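PDB 4AT2: 3-ketosteroid-delta4-5alpha-dehydrogenase from Rhodococcus jostii, which uses FAD to dehydrogenate 3-ketosteroids, probably introducing a delta4 double bond into 5alpha-reduced substrates during steroid catabolism. Local coordinates for residues T454-E459 with G499-I504; Q297-D302 with E466-L471; T93-A98 with R184-Q189. All coordinates share one frame; numbering follows the deposited sequence.

Contact 1. Residues T454-E459 with G499-I504; sequences TTVNSE and GRRAGI
The side chain of S458 rests on the backbone of helix 490-507 at R501 and A502, and this is the tight part of the contact. Its CB lies 3.6 Å from A502 N and equally near A502 CB, while S458 OG sits 3.6 Å from R501 CB. The hydroxyl is hydrogen-bonded to the carbonyl of Y498, one turn back along the helix. Next to it, R501 reaches alongside the loop to the carbonyl of V456. The arginine chain bends at chi2 (-76°), which lays CG and CD against V456 O and brings NH1 back to it in a 2.9 Å hydrogen bond. The oxygen lies almost in the guanidinium plane, at its edge, but the N-H comes from above the carbonyl plane, 44° out of it. V456 and S458 belong to a type I beta turn, T455 to S458, between strands 444-452 and 459-461; the turn thus docks on helix 490-507, the last helix of the chain. NH1 also forms a salt bridge with D127 of helix 122-130, which packs on V456. Were R501 shortened to an alanine, V456 O would probably lose this donor and D127 this salt-bridge partner. The N457 side is looser: its ND2 comes no nearer than 4.0 Å to R501 CD, the amide turned 50° from the guanidinium. Here a single water bridges the gap, accepting from N457 ND2 at 2.8 Å and donating to R501 O.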
ATOM      1  N   THR A 454     -15.094  -3.052  -8.760  1.00 10.26           N
ATOM      2  CA  THR A 454     -16.302  -3.614  -9.363  1.00 10.40           C
ATOM      3  C   THR A 454     -17.396  -3.831  -8.323  1.00 10.60           C
ATOM      4  O   THR A 454     -17.119  -4.003  -7.127  1.00 11.14           O
ATOM      5  CB  THR A 454     -16.049  -4.981 -10.043  1.00 10.43           C
ATOM      6  OG1 THR A 454     -15.557  -5.912  -9.069  1.00 10.56           O
ATOM      7  CG2 THR A 454     -15.061  -4.879 -11.233  1.00 10.47           C
ATOM      8  N   THR A 455     -18.640  -3.852  -8.796  1.00 10.67           N
ATOM      9  CA  THR A 455     -19.791  -4.165  -7.956  1.00 10.69           C
ATOM     10  C   THR A 455     -19.885  -5.675  -7.739  1.00 10.76           C
ATOM     11  O   THR A 455     -19.148  -6.449  -8.359  1.00 10.70           O
ATOM     12  CB  THR A 455     -21.106  -3.733  -8.614  1.00 10.87           C
ATOM     13  OG1 THR A 455     -21.322  -4.534  -9.786  1.00 10.57           O
ATOM     14  CG2 THR A 455     -21.099  -2.242  -8.986  1.00 10.92           C
ATOM     15  N   VAL A 456     -20.818  -6.116  -6.889  1.00 10.67           N
ATOM     16  CA  VAL A 456     -21.041  -7.562  -6.717  1.00 10.64           C
ATOM     17  C   VAL A 456     -21.598  -8.219  -7.981  1.00 10.71           C
ATOM     18  O   VAL A 456     -21.588  -9.445  -8.118  1.00 10.97           O
ATOM     19  CB  VAL A 456     -21.936  -7.881  -5.501  1.00 10.67           C
ATOM     20  CG1 VAL A 456     -21.229  -7.449  -4.224  1.00 10.62           C
ATOM     21  CG2 VAL A 456     -23.296  -7.195  -5.626  1.00 11.08           C
ATOM     22  N   ASN A 457     -22.065  -7.392  -8.910  1.00 10.91           N
ATOM     23  CA  ASN A 457     -22.511  -7.865 -10.220  1.00 11.05           C
ATOM     24  C   ASN A 457     -21.433  -7.712 -11.301  1.00 10.59           C
ATOM     25  O   ASN A 457     -21.702  -7.885 -12.500  1.00 10.54           O
ATOM     26  CB  ASN A 457     -23.815  -7.178 -10.623  1.00 12.19           C
ATOM     27  CG  ASN A 457     -24.994  -7.637  -9.780  1.00 13.32           C
ATOM     28  OD1 ASN A 457     -25.663  -6.826  -9.125  1.00 15.39           O
ATOM     29  ND2 ASN A 457     -25.232  -8.936  -9.761  1.00 13.10           N
ATOM     30  N   SER A 458     -20.217  -7.412 -10.842  1.00  9.86           N
ATOM     31  CA  SER A 458     -19.016  -7.328 -11.679  1.00  9.68           C
ATOM     32  C   SER A 458     -19.073  -6.234 -12.733  1.00  9.73           C
ATOM     33  O   SER A 458     -18.433  -6.334 -13.797  1.00  9.68           O
ATOM     34  CB  SER A 458     -18.665  -8.697 -12.286  1.00  9.60           C
ATOM     35  OG  SER A 458     -18.332  -9.625 -11.261  1.00  9.70           O
ATOM     36  N   GLU A 459     -19.828  -5.183 -12.424  1.00 10.02           N
ATOM     37  CA  GLU A 459     -19.838  -3.963 -13.237  1.00 10.25           C
ATOM     38  C   GLU A 459     -18.614  -3.145 -12.856  1.00  9.99           C
ATOM     39  O   GLU A 459     -18.326  -2.990 -11.669  1.00 10.00           O
ATOM     40  CB  GLU A 459     -21.089  -3.147 -12.932  1.00 10.91           C
ATOM     41  CG  GLU A 459     -22.369  -3.886 -13.265  1.00 11.72           C
ATOM     42  CD  GLU A 459     -23.519  -3.475 -12.375  1.00 12.34           C
ATOM     43  OE1 GLU A 459     -23.384  -3.490 -11.128  1.00 12.48           O
ATOM     44  OE2 GLU A 459     -24.587  -3.156 -12.938  1.00 13.63           O
ATOM     45  N   GLY A 499     -16.570 -13.984 -12.067  1.00  8.72           N
ATOM     46  CA  GLY A 499     -16.652 -14.299 -13.503  1.00  8.87           C
ATOM     47  C   GLY A 499     -18.089 -14.650 -13.864  1.00  9.18           C
ATOM     48  O   GLY A 499     -18.654 -14.085 -14.800  1.00  9.20           O
ATOM     49  N   ARG A 500     -18.694 -15.563 -13.104  1.00  9.30           N
ATOM     50  CA  ARG A 500     -20.124 -15.868 -13.282  1.00  9.67           C
ATOM     51  C   ARG A 500     -20.986 -14.605 -13.297  1.00  9.71           C
ATOM     52  O   ARG A 500     -21.803 -14.403 -14.208  1.00  9.91           O
ATOM     53  CB  ARG A 500     -20.619 -16.816 -12.182  1.00  9.79           C
ATOM     54  CG  ARG A 500     -20.128 -18.251 -12.325  1.00 10.01           C
ATOM     55  CD  ARG A 500     -20.631 -19.093 -11.155  1.00 10.24           C
ATOM     56  NE  ARG A 500     -22.095 -19.160 -11.140  1.00 10.70           N
ATOM     57  CZ  ARG A 500     -22.820 -19.540 -10.090  1.00 10.95           C
ATOM     58  NH1 ARG A 500     -22.231 -19.902  -8.954  1.00 10.92           N
ATOM     59  NH2 ARG A 500     -24.142 -19.563 -10.182  1.00 11.44           N
ATOM     60  N   ARG A 501     -20.791 -13.754 -12.296  1.00  9.60           N
ATOM     61  CA  ARG A 501     -21.580 -12.533 -12.152  1.00  9.83           C
ATOM     62  C   ARG A 501     -21.378 -11.618 -13.371  1.00  9.77           C
ATOM     63  O   ARG A 501     -22.331 -10.999 -13.848  1.00 10.09           O
ATOM     64  CB  ARG A 501     -21.222 -11.794 -10.858  1.00  9.87           C
ATOM     65  CG  ARG A 501     -21.674 -12.512  -9.589  1.00 10.00           C
ATOM     66  CD  ARG A 501     -23.182 -12.367  -9.345  1.00 10.50           C
ATOM     67  NE  ARG A 501     -23.587 -13.119  -8.152  1.00 10.75           N
ATOM     68  CZ  ARG A 501     -23.456 -12.682  -6.897  1.00 10.92           C
ATOM     69  NH1 ARG A 501     -22.961 -11.476  -6.648  1.00 10.84           N
ATOM     70  NH2 ARG A 501     -23.839 -13.455  -5.887  1.00 11.18           N
ATOM     71  N   ALA A 502     -20.144 -11.552 -13.879  1.00  9.57           N
ATOM     72  CA  ALA A 502     -19.865 -10.701 -15.040  1.00  9.67           C
ATOM     73  C   ALA A 502     -20.608 -11.222 -16.260  1.00 10.02           C
ATOM     74  O   ALA A 502     -21.129 -10.430 -17.053  1.00 10.36           O
ATOM     75  CB  ALA A 502     -18.370 -10.637 -15.332  1.00  9.38           C
ATOM     76  N   GLY A 503     -20.641 -12.545 -16.432  1.00 10.13           N
ATOM     77  CA  GLY A 503     -21.335 -13.135 -17.590  1.00 10.55           C
ATOM     78  C   GLY A 503     -22.838 -12.910 -17.521  1.00 11.08           C
ATOM     79  O   GLY A 503     -23.480 -12.603 -18.523  1.00 11.28           O
ATOM     80  N   ILE A 504     -23.403 -13.071 -16.330  1.00 11.17           N
ATOM     81  CA  ILE A 504     -24.826 -12.796 -16.121  1.00 11.77           C
ATOM     82  C   ILE A 504     -25.171 -11.331 -16.465  1.00 12.17           C
ATOM     83  O   ILE A 504     -26.138 -11.061 -17.201  1.00 12.73           O
ATOM     84  CB  ILE A 504     -25.233 -13.118 -14.663  1.00 11.90           C
ATOM     85  CG1 ILE A 504     -25.086 -14.621 -14.375  1.00 12.00           C
ATOM     86  CG2 ILE A 504     -26.642 -12.624 -14.355  1.00 12.10           C
ATOM     87  CD1 ILE A 504     -25.163 -14.956 -12.893  1.00 12.31           C
TER
HETATM   88  O   HOH W   1     -24.670 -10.703 -11.897  1.00 17.29           O

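Contact 2. Residues Q297-D302 with E466-L471; sequences QALGAD and EPIPGL
I468 points its CD1 methyl end-on into the loop at L299-A301, its chain extended (chi2 170°) from strand 467-468. That one methyl makes the closest approach, 3.8 Å to A301 CB, and also stands 4.1 Å from L299 CB, in a direction about square to the first. L299 directs its own side chain toward the opposing segment, carrying its branch past the isoleucine, and L299 CD1 comes within 4.5 Å of L471 CD2. No hydrogen bond crosses between the segments. Each segment turns at a glycine: helix 291-297 ends in a Schellman motif at G300 (phi 92°), with L299 just before the glycine and A301 just after it, both reaching the I468 methyl; a type II turn from I468 to L471, with G470 at phi 83°, takes the second segment round a corner. L471 begins strand 471-473, at the margin of the five-stranded parallel sheet, so the contact joins the end of helix 291-297 to the turn entering that sheet. Strand 459-461 lends V460, which touches both A301 and L471, while L228 of strand 223-230 and V236 of strand 236-243 close over L299 and L471. Beyond the loop the second subunit begins, its H462 packing on A298 and its V463 on Q297.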
ATOM      1  N   GLN A 297      -9.214   2.393 -16.871  1.00  9.19           N
ATOM      2  CA  GLN A 297      -8.885   3.684 -16.260  1.00  9.29           C
ATOM      3  C   GLN A 297      -9.026   4.823 -17.273  1.00  9.40           C
ATOM      4  O   GLN A 297      -9.407   5.934 -16.909  1.00  9.35           O
ATOM      5  CB  GLN A 297      -7.453   3.698 -15.730  1.00  9.46           C
ATOM      6  CG  GLN A 297      -7.210   2.931 -14.438  1.00  9.68           C
ATOM      7  CD  GLN A 297      -5.791   3.145 -13.943  1.00  9.90           C
ATOM      8  OE1 GLN A 297      -4.892   2.326 -14.209  1.00 10.14           O
ATOM      9  NE2 GLN A 297      -5.561   4.267 -13.249  1.00 10.27           N
ATOM     10  N   ALA A 298      -8.701   4.549 -18.542  1.00  9.43           N
ATOM     11  CA  ALA A 298      -8.820   5.559 -19.600  1.00  9.83           C
ATOM     12  C   ALA A 298     -10.239   6.113 -19.705  1.00 10.12           C
ATOM     13  O   ALA A 298     -10.415   7.251 -20.138  1.00 10.71           O
ATOM     14  CB  ALA A 298      -8.352   5.006 -20.947  1.00  9.78           C
ATOM     15  N   LEU A 299     -11.226   5.320 -19.287  1.00 10.21           N
ATOM     16  CA  LEU A 299     -12.643   5.711 -19.289  1.00 10.52           C
ATOM     17  C   LEU A 299     -13.108   6.314 -17.963  1.00 10.40           C
ATOM     18  O   LEU A 299     -14.298   6.620 -17.804  1.00 10.79           O
ATOM     19  CB  LEU A 299     -13.543   4.510 -19.626  1.00 11.04           C
ATOM     20  CG  LEU A 299     -13.305   3.819 -20.969  1.00 11.82           C
ATOM     21  CD1 LEU A 299     -14.412   2.798 -21.204  1.00 12.11           C
ATOM     22  CD2 LEU A 299     -13.263   4.805 -22.111  1.00 12.74           C
ATOM     23  N   GLY A 300     -12.190   6.482 -17.019  1.00 10.03           N
ATOM     24  CA  GLY A 300     -12.547   6.941 -15.684  1.00  9.67           C
ATOM     25  C   GLY A 300     -12.829   5.836 -14.668  1.00  9.36           C
ATOM     26  O   GLY A 300     -13.324   6.106 -13.581  1.00  9.19           O
ATOM     27  N   ALA A 301     -12.504   4.589 -14.994  1.00  9.23           N
ATOM     28  CA  ALA A 301     -12.706   3.508 -14.029  1.00  9.13           C
ATOM     29  C   ALA A 301     -11.857   3.700 -12.785  1.00  9.33           C
ATOM     30  O   ALA A 301     -10.711   4.149 -12.862  1.00  9.53           O
ATOM     31  CB  ALA A 301     -12.405   2.145 -14.649  1.00  9.04           C
ATOM     32  N   ASP A 302     -12.440   3.327 -11.655  1.00  9.39           N
ATOM     33  CA  ASP A 302     -11.794   3.444 -10.359  1.00  9.82           C
ATOM     34  C   ASP A 302     -10.972   2.187 -10.046  1.00  9.74           C
ATOM     35  O   ASP A 302     -11.143   1.144 -10.695  1.00  9.78           O
ATOM     36  CB  ASP A 302     -12.876   3.666  -9.299  1.00 10.19           C
ATOM     37  CG  ASP A 302     -12.359   4.371  -8.053  1.00 10.59           C
ATOM     38  OD1 ASP A 302     -11.167   4.757  -8.007  1.00 10.73           O
ATOM     39  OD2 ASP A 302     -13.178   4.522  -7.113  1.00 11.52           O
ATOM     40  N   GLU A 466     -20.724   5.225 -10.310  1.00 15.67           N
ATOM     41  CA  GLU A 466     -21.693   4.602 -11.215  1.00 16.37           C
ATOM     42  C   GLU A 466     -21.008   3.598 -12.140  1.00 14.93           C
ATOM     43  O   GLU A 466     -19.851   3.800 -12.523  1.00 14.14           O
ATOM     44  CB  GLU A 466     -22.429   5.655 -12.054  1.00 18.89           C
ATOM     45  CG  GLU A 466     -23.237   6.677 -11.257  1.00 22.68           C
ATOM     46  CD  GLU A 466     -24.295   6.060 -10.347  1.00 25.98           C
ATOM     47  OE1 GLU A 466     -24.915   5.032 -10.721  1.00 28.69           O
ATOM     48  OE2 GLU A 466     -24.507   6.608  -9.238  1.00 28.33           O
ATOM     49  N   PRO A 467     -21.715   2.515 -12.505  1.00 14.21           N
ATOM     50  CA  PRO A 467     -21.142   1.591 -13.493  1.00 13.23           C
ATOM     51  C   PRO A 467     -20.847   2.267 -14.835  1.00 12.70           C
ATOM     52  O   PRO A 467     -21.561   3.198 -15.251  1.00 12.89           O
ATOM     53  CB  PRO A 467     -22.243   0.533 -13.667  1.00 13.58           C
ATOM     54  CG  PRO A 467     -22.969   0.545 -12.359  1.00 14.15           C
ATOM     55  CD  PRO A 467     -22.987   2.004 -11.955  1.00 14.13           C
ATOM     56  N   ILE A 468     -19.792   1.808 -15.500  1.00 11.64           N
ATOM     57  CA  ILE A 468     -19.525   2.241 -16.861  1.00 11.31           C
ATOM     58  C   ILE A 468     -20.375   1.338 -17.750  1.00 11.20           C
ATOM     59  O   ILE A 468     -20.179   0.120 -17.758  1.00 10.91           O
ATOM     60  CB  ILE A 468     -18.022   2.098 -17.217  1.00 10.91           C
ATOM     61  CG1 ILE A 468     -17.186   3.097 -16.397  1.00 10.79           C
ATOM     62  CG2 ILE A 468     -17.803   2.295 -18.720  1.00 10.79           C
ATOM     63  CD1 ILE A 468     -15.680   2.876 -16.478  1.00 10.49           C
ATOM     64  N   PRO A 469     -21.335   1.918 -18.497  1.00 11.57           N
ATOM     65  CA  PRO A 469     -22.209   1.067 -19.305  1.00 11.65           C
ATOM     66  C   PRO A 469     -21.443   0.162 -20.270  1.00 11.45           C
ATOM     67  O   PRO A 469     -20.485   0.602 -20.910  1.00 11.53           O
ATOM     68  CB  PRO A 469     -23.085   2.087 -20.059  1.00 12.18           C
ATOM     69  CG  PRO A 469     -23.070   3.300 -19.184  1.00 12.34           C
ATOM     70  CD  PRO A 469     -21.664   3.344 -18.649  1.00 11.96           C
ATOM     71  N   GLY A 470     -21.857  -1.104 -20.343  1.00 11.22           N
ATOM     72  CA  GLY A 470     -21.262  -2.067 -21.257  1.00 10.88           C
ATOM     73  C   GLY A 470     -19.981  -2.726 -20.774  1.00 10.56           C
ATOM     74  O   GLY A 470     -19.437  -3.577 -21.484  1.00 10.70           O
ATOM     75  N   LEU A 471     -19.489  -2.331 -19.594  1.00 10.28           N
ATOM     76  CA  LEU A 471     -18.174  -2.786 -19.117  1.00  9.97           C
ATOM     77  C   LEU A 471     -18.231  -3.575 -17.818  1.00  9.77           C
ATOM     78  O   LEU A 471     -18.729  -3.094 -16.797  1.00  9.79           O
ATOM     79  CB  LEU A 471     -17.208  -1.606 -18.964  1.00  9.94           C
ATOM     80  CG  LEU A 471     -15.729  -1.998 -18.804  1.00  9.84           C
ATOM     81  CD1 LEU A 471     -15.213  -2.764 -20.018  1.00 10.10           C
ATOM     82  CD2 LEU A 471     -14.904  -0.743 -18.536  1.00  9.93           C
TER

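Contact 3. Residues T93-A98 with R184-Q189; sequences TPLQKA and RGHVPQ
A capping box starts the short helix 94-98, and its N-cap threonine, T93, also meets H186 of strand 185-186. Within the box, Q96 N donates to T93 OG1 over 3.0 Å in a nearly straight bond (172°), and T93 N returns a bond to Q96 OE1, in the carbonyl plane and on a lone pair. T93 OG1 lies between its backbone N and carbonyl carbon (chi1 66°), a position from which the same oxygen also faces the histidine. It forms a 2.8 Å hydrogen bond with H186 NE2 at the edge of the ring, in its plane; either partner could be the donor. The ring is held at its other nitrogen too: H186 ND1 donates to R184 O at 3.0 Å, exactly in the ring plane, although it reaches that carbonyl from well above the carbonyl plane. Bonds at both nitrogens fix the turn of the imidazole. L95 slides past the ring with its CD1 3.5 Å from H186 CD2, and Q96 CG lies 4.0 Å from H186 CE1. Q96 runs nearly at right angles to the histidine, and its amide NE2 comes 3.9 Å from the aliphatic R184 CG. That amide is also bonded to the carbonyl of P183 and to D103, while its OE1 accepts from G92 N. R184 in turn makes a salt bridge with D103. Strand 185-186 is the middle of a three-stranded antiparallel sheet, between 87-88 and 164-165; L164 of the latter touches both L95 and H186. Helix 132-141 adds Y136, whose ring meets that of H186 and which also packs on T93 and L95.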
ATOM      1  N   THR A  93     -20.086 -26.419   2.709  1.00 10.96           N
ATOM      2  CA  THR A  93     -20.158 -27.127   1.424  1.00 11.01           C
ATOM      3  C   THR A  93     -20.349 -28.625   1.673  1.00 11.17           C
ATOM      4  O   THR A  93     -20.027 -29.112   2.759  1.00 11.28           O
ATOM      5  CB  THR A  93     -18.884 -26.934   0.585  1.00 10.75           C
ATOM      6  OG1 THR A  93     -17.781 -27.565   1.242  1.00 10.87           O
ATOM      7  CG2 THR A  93     -18.576 -25.445   0.399  1.00 10.42           C
ATOM      8  N   PRO A  94     -20.848 -29.365   0.663  1.00 11.37           N
ATOM      9  CA  PRO A  94     -20.908 -30.818   0.829  1.00 11.74           C
ATOM     10  C   PRO A  94     -19.537 -31.436   1.140  1.00 11.66           C
ATOM     11  O   PRO A  94     -19.467 -32.448   1.833  1.00 11.88           O
ATOM     12  CB  PRO A  94     -21.424 -31.291  -0.527  1.00 11.99           C
ATOM     13  CG  PRO A  94     -22.312 -30.167  -0.969  1.00 11.86           C
ATOM     14  CD  PRO A  94     -21.553 -28.930  -0.559  1.00 11.56           C
ATOM     15  N   LEU A  95     -18.464 -30.835   0.630  1.00 11.36           N
ATOM     16  CA  LEU A  95     -17.116 -31.342   0.913  1.00 11.28           C
ATOM     17  C   LEU A  95     -16.747 -31.143   2.390  1.00 10.88           C
ATOM     18  O   LEU A  95     -16.258 -32.077   3.054  1.00 10.98           O
ATOM     19  CB  LEU A  95     -16.085 -30.667   0.011  1.00 11.46           C
ATOM     20  CG  LEU A  95     -14.897 -31.520  -0.443  1.00 12.10           C
ATOM     21  CD1 LEU A  95     -13.862 -30.630  -1.109  1.00 11.93           C
ATOM     22  CD2 LEU A  95     -14.224 -32.343   0.636  1.00 12.91           C
ATOM     23  N   GLN A  96     -16.974 -29.934   2.909  1.00 10.44           N
ATOM     24  CA  GLN A  96     -16.736 -29.675   4.331  1.00 10.15           C
ATOM     25  C   GLN A  96     -17.529 -30.664   5.194  1.00 10.40           C
ATOM     26  O   GLN A  96     -16.980 -31.250   6.116  1.00 10.19           O
ATOM     27  CB  GLN A  96     -17.105 -28.239   4.722  1.00  9.93           C
ATOM     28  CG  GLN A  96     -16.140 -27.185   4.183  1.00  9.49           C
ATOM     29  CD  GLN A  96     -16.608 -25.778   4.514  1.00  9.33           C
ATOM     30  OE1 GLN A  96     -17.756 -25.441   4.281  1.00  9.39           O
ATOM     31  NE2 GLN A  96     -15.717 -24.959   5.054  1.00  9.04           N
ATOM     32  N   LYS A  97     -18.803 -30.859   4.865  1.00 10.71           N
ATOM     33  CA  LYS A  97     -19.668 -31.751   5.653  1.00 11.20           C
ATOM     34  C   LYS A  97     -19.158 -33.196   5.606  1.00 11.26           C
ATOM     35  O   LYS A  97     -19.097 -33.882   6.643  1.00 11.16           O
ATOM     36  CB  LYS A  97     -21.127 -31.659   5.170  1.00 12.08           C
ATOM     37  CG  LYS A  97     -21.772 -30.324   5.520  1.00 12.82           C
ATOM     38  CD  LYS A  97     -23.209 -30.224   5.020  1.00 14.04           C
ATOM     39  CE  LYS A  97     -23.814 -28.874   5.379  1.00 14.81           C
ATOM     40  NZ  LYS A  97     -24.138 -28.714   6.828  1.00 16.35           N
ATOM     41  N   ALA A  98     -18.763 -33.648   4.415  1.00 11.12           N
ATOM     42  CA  ALA A  98     -18.251 -35.021   4.251  1.00 11.41           C
ATOM     43  C   ALA A  98     -16.985 -35.278   5.074  1.00 11.19           C
ATOM     44  O   ALA A  98     -16.740 -36.408   5.533  1.00 11.46           O
ATOM     45  CB  ALA A  98     -17.992 -35.312   2.777  1.00 11.36           C
ATOM     46  N   ARG A 184     -11.126 -24.223   4.159  1.00  7.90           N
ATOM     47  CA  ARG A 184     -11.885 -23.717   3.021  1.00  7.89           C
ATOM     48  C   ARG A 184     -11.127 -23.881   1.710  1.00  7.93           C
ATOM     49  O   ARG A 184     -11.610 -23.478   0.664  1.00  7.91           O
ATOM     50  CB  ARG A 184     -12.260 -22.249   3.264  1.00  7.65           C
ATOM     51  CG  ARG A 184     -13.175 -22.099   4.481  1.00  7.71           C
ATOM     52  CD  ARG A 184     -13.782 -20.714   4.625  1.00  7.60           C
ATOM     53  NE  ARG A 184     -14.469 -20.652   5.916  1.00  7.76           N
ATOM     54  CZ  ARG A 184     -13.945 -20.123   7.018  1.00  7.63           C
ATOM     55  NH1 ARG A 184     -12.741 -19.546   6.997  1.00  7.27           N
ATOM     56  NH2 ARG A 184     -14.638 -20.164   8.151  1.00  7.68           N
ATOM     57  N   GLY A 185      -9.936 -24.476   1.761  1.00  8.10           N
ATOM     58  CA  GLY A 185      -9.204 -24.750   0.524  1.00  8.20           C
ATOM     59  C   GLY A 185      -9.773 -25.984  -0.169  1.00  8.65           C
ATOM     60  O   GLY A 185      -9.437 -27.113   0.205  1.00  8.82           O
ATOM     61  N   HIS A 186     -10.638 -25.768  -1.165  1.00  8.78           N
ATOM     62  CA  HIS A 186     -11.233 -26.863  -1.954  1.00  9.36           C
ATOM     63  C   HIS A 186     -10.403 -27.089  -3.182  1.00  9.72           C
ATOM     64  O   HIS A 186     -10.167 -26.156  -3.937  1.00  9.80           O
ATOM     65  CB  HIS A 186     -12.667 -26.523  -2.347  1.00  9.31           C
ATOM     66  CG  HIS A 186     -13.634 -26.512  -1.184  1.00  9.22           C
ATOM     67  ND1 HIS A 186     -13.525 -25.653  -0.142  1.00  9.05           N
ATOM     68  CD2 HIS A 186     -14.760 -27.286  -0.941  1.00  9.55           C
ATOM     69  CE1 HIS A 186     -14.540 -25.876   0.714  1.00  9.20           C
ATOM     70  NE2 HIS A 186     -15.293 -26.877   0.220  1.00  9.47           N
ATOM     71  N   VAL A 187      -9.948 -28.321  -3.396  1.00 10.40           N
ATOM     72  CA  VAL A 187      -8.952 -28.585  -4.448  1.00 11.13           C
ATOM     73  C   VAL A 187      -9.484 -29.656  -5.389  1.00 11.82           C
ATOM     74  O   VAL A 187      -9.809 -30.751  -4.944  1.00 11.99           O
ATOM     75  CB  VAL A 187      -7.600 -29.035  -3.836  1.00 11.22           C
ATOM     76  CG1 VAL A 187      -6.519 -29.187  -4.911  1.00 11.85           C
ATOM     77  CG2 VAL A 187      -7.148 -28.037  -2.774  1.00 11.26           C
ATOM     78  N   PRO A 188      -9.596 -29.344  -6.689  1.00 12.51           N
ATOM     79  CA  PRO A 188     -10.114 -30.359  -7.606  1.00 13.49           C
ATOM     80  C   PRO A 188      -9.252 -31.622  -7.633  1.00 14.92           C
ATOM     81  O   PRO A 188      -8.040 -31.558  -7.429  1.00 14.59           O
ATOM     82  CB  PRO A 188     -10.088 -29.648  -8.962  1.00 13.36           C
ATOM     83  CG  PRO A 188     -10.281 -28.212  -8.611  1.00 12.92           C
ATOM     84  CD  PRO A 188      -9.485 -28.027  -7.351  1.00 12.33           C
ATOM     85  N   GLN A 189      -9.898 -32.755  -7.884  1.00 16.86           N
ATOM     86  CA  GLN A 189      -9.240 -34.053  -7.860  1.00 19.36           C
ATOM     87  C   GLN A 189      -8.443 -34.242  -9.142  1.00 21.25           C
ATOM     88  O   GLN A 189      -8.992 -34.173 -10.245  1.00 21.80           O
ATOM     89  CB  GLN A 189     -10.276 -35.170  -7.697  1.00 20.35           C
ATOM     90  CG  GLN A 189      -9.681 -36.547  -7.423  1.00 21.43           C
ATOM     91  CD  GLN A 189     -10.743 -37.617  -7.233  1.00 22.66           C
ATOM     92  OE1 GLN A 189     -11.924 -37.408  -7.533  1.00 23.58           O
ATOM     93  NE2 GLN A 189     -10.328 -38.772  -6.724  1.00 23.32           N
TER

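How the contacts relate
Contacts 1 and 2 adjoin: their centres are 14 Å apart, E459 CB packs 3.9 Å from P467 CB, and their segments alternate along the chain. Contact 3 stands apart, its centre 24 Å from that of contact 1 and 36 Å from that of contact 2, and along the chain it closes before contact 1 opens. Measured from one side chain of each, all lie at similar distances from the bound FAD: A502 about 11 Å, L471 about 12 Å and H186 about 10 Å. From contact 3, the R184 side chain is about 12 Å from the bound 4-androstene-3,17-dione. Contact 2 alone borders the second subunit.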